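PDB 6Y4R: DotU family type IV/VI secretion system protein from Acinetobacter baumannii, which is the cytoplasmic domain of TssL, a DotU-family component of the type VI secretion system that probably helps form its inner-membrane complex. Local coordinates for residues L90-S93 with S97-A100. Numbering follows the deposited sequence.
Sequences LQLS and SQLA
Ser97 N donates to Gln91 O at 3.1 Å, tying the chain after helix 90-95 to a carbonyl of that helix, just before helix 100-114. This is the short connection between two helices of the all-helical DotU fold, with an ST turn at Ser97. The N-H is nearly straight on the acceptor (170°), but it reaches Gln91 O from above the carbonyl plane, 41° out of it. The Gln91 side chain bends at its second torsion (chi2 -74°), which swings the amide over to the start of helix 100-114. There the flat face of the amide lies against the methyl of Ala100, with Gln91 CD 3.4 Å from Ala100 CB. Tyr60 and Ala64 of helix 52-71 pack against both residues, so this side is buried. The outer side is more open. There Leu92 and Gln98 run side by side and touch through Leu92 CD1 and Gln98 CG at 4.0 Å. Further out, Asp67 of helix 52-71 accepts from Leu90 N and Gln91 N at the start of helix 90-95, one carboxylate oxygen for each. Within the loop, Ser97 OG is anti to its own N (chi1 -173°), which turns it along the chain to accept from Leu99 N at 3.2 Å.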
ATOM      1  N   LEU A  90       7.071   2.393   8.486  1.00 30.75           N
ATOM      2  CA  LEU A  90       5.894   1.705   9.030  1.00 27.69           C
ATOM      3  C   LEU A  90       5.935   0.201   8.769  1.00 34.04           C
ATOM      4  O   LEU A  90       5.316  -0.583   9.506  1.00 28.74           O
ATOM      5  CB  LEU A  90       4.617   2.285   8.444  1.00 27.47           C
ATOM      6  CG  LEU A  90       4.348   3.730   8.836  1.00 26.64           C
ATOM      7  CD1 LEU A  90       3.004   4.245   8.270  1.00 26.30           C
ATOM      8  CD2 LEU A  90       4.416   3.866  10.345  1.00 22.84           C
ATOM      9  N   GLN A  91       6.648  -0.223   7.725  1.00 38.28           N
ATOM     10  CA  GLN A  91       6.853  -1.649   7.525  1.00 32.51           C
ATOM     11  C   GLN A  91       7.617  -2.245   8.684  1.00 41.32           C
ATOM     12  O   GLN A  91       7.290  -3.340   9.154  1.00 46.75           O
ATOM     13  CB  GLN A  91       7.605  -1.910   6.223  1.00 28.91           C
ATOM     14  CG  GLN A  91       6.724  -2.102   4.998  1.00 29.44           C
ATOM     15  CD  GLN A  91       6.032  -3.476   5.007  1.00 37.61           C
ATOM     16  OE1 GLN A  91       6.658  -4.511   5.265  1.00 42.37           O
ATOM     17  NE2 GLN A  91       4.738  -3.483   4.715  1.00 39.68           N
ATOM     18  N   LEU A  92       8.579  -1.493   9.218  1.00 46.94           N
ATOM     19  CA  LEU A  92       9.425  -1.997  10.292  1.00 38.44           C
ATOM     20  C   LEU A  92       8.750  -1.794  11.639  1.00 33.47           C
ATOM     21  O   LEU A  92       8.806  -2.671  12.512  1.00 26.48           O
ATOM     22  CB  LEU A  92      10.767  -1.261  10.251  1.00 25.20           C
ATOM     23  CG  LEU A  92      11.832  -1.542  11.302  1.00 28.19           C
ATOM     24  CD1 LEU A  92      12.469  -2.886  11.021  1.00 27.60           C
ATOM     25  CD2 LEU A  92      12.883  -0.464  11.340  1.00 26.49           C
ATOM     26  N   SER A  93       8.024  -0.683  11.775  1.00 27.24           N
ATOM     27  CA  SER A  93       7.338  -0.380  13.027  1.00 30.96           C
ATOM     28  C   SER A  93       6.141  -1.299  13.242  1.00 36.32           C
ATOM     29  O   SER A  93       5.992  -1.884  14.324  1.00 43.49           O
ATOM     30  CB  SER A  93       6.948   1.109  13.054  1.00 25.09           C
ATOM     31  OG  SER A  93       6.114   1.453  14.152  1.00 25.84           O
ATOM     32  N   SER A  97       9.288  -5.701   9.552  1.00 30.03           N
ATOM     33  CA  SER A  97       9.744  -6.263   8.291  1.00 37.67           C
ATOM     34  C   SER A  97      10.464  -5.207   7.458  1.00 34.25           C
ATOM     35  O   SER A  97      10.184  -4.004   7.546  1.00 33.92           O
ATOM     36  CB  SER A  97       8.559  -6.876   7.501  1.00 45.10           C
ATOM     37  OG  SER A  97       8.988  -7.582   6.342  1.00 51.82           O
ATOM     38  N   GLN A  98      11.463  -5.676   6.714  1.00 34.33           N
ATOM     39  CA  GLN A  98      12.112  -4.905   5.667  1.00 30.18           C
ATOM     40  C   GLN A  98      12.092  -5.648   4.339  1.00 29.87           C
ATOM     41  O   GLN A  98      12.873  -5.318   3.439  1.00 36.71           O
ATOM     42  CB  GLN A  98      13.558  -4.573   6.042  1.00 32.39           C
ATOM     43  CG  GLN A  98      13.818  -4.154   7.461  1.00 36.59           C
ATOM     44  CD  GLN A  98      15.278  -3.773   7.657  1.00 51.23           C
ATOM     45  OE1 GLN A  98      15.828  -2.986   6.878  1.00 57.39           O
ATOM     46  NE2 GLN A  98      15.922  -4.378   8.656  1.00 59.91           N
ATOM     47  N   LEU A  99      11.226  -6.655   4.202  1.00 29.71           N
ATOM     48  CA  LEU A  99      11.203  -7.530   3.036  1.00 31.35           C
ATOM     49  C   LEU A  99      10.001  -7.251   2.148  1.00 31.17           C
ATOM     50  O   LEU A  99       9.640  -8.089   1.316  1.00 33.88           O
ATOM     51  CB  LEU A  99      11.206  -8.999   3.466  1.00 30.91           C
ATOM     52  CG  LEU A  99      12.350  -9.556   4.317  1.00 29.24           C
ATOM     53  CD1 LEU A  99      12.039 -10.992   4.672  1.00 30.15           C
ATOM     54  CD2 LEU A  99      13.702  -9.439   3.637  1.00 30.27           C
ATOM     55  N   ALA A 100       9.361  -6.095   2.336  1.00 35.80           N
ATOM     56  CA  ALA A 100       8.135  -5.773   1.614  1.00 34.27           C
ATOM     57  C   ALA A 100       8.333  -5.760   0.099  1.00 35.57           C
ATOM     58  O   ALA A 100       7.412  -6.117  -0.646  1.00 39.87           O
ATOM     59  CB  ALA A 100       7.616  -4.421   2.099  1.00 34.45           C
TER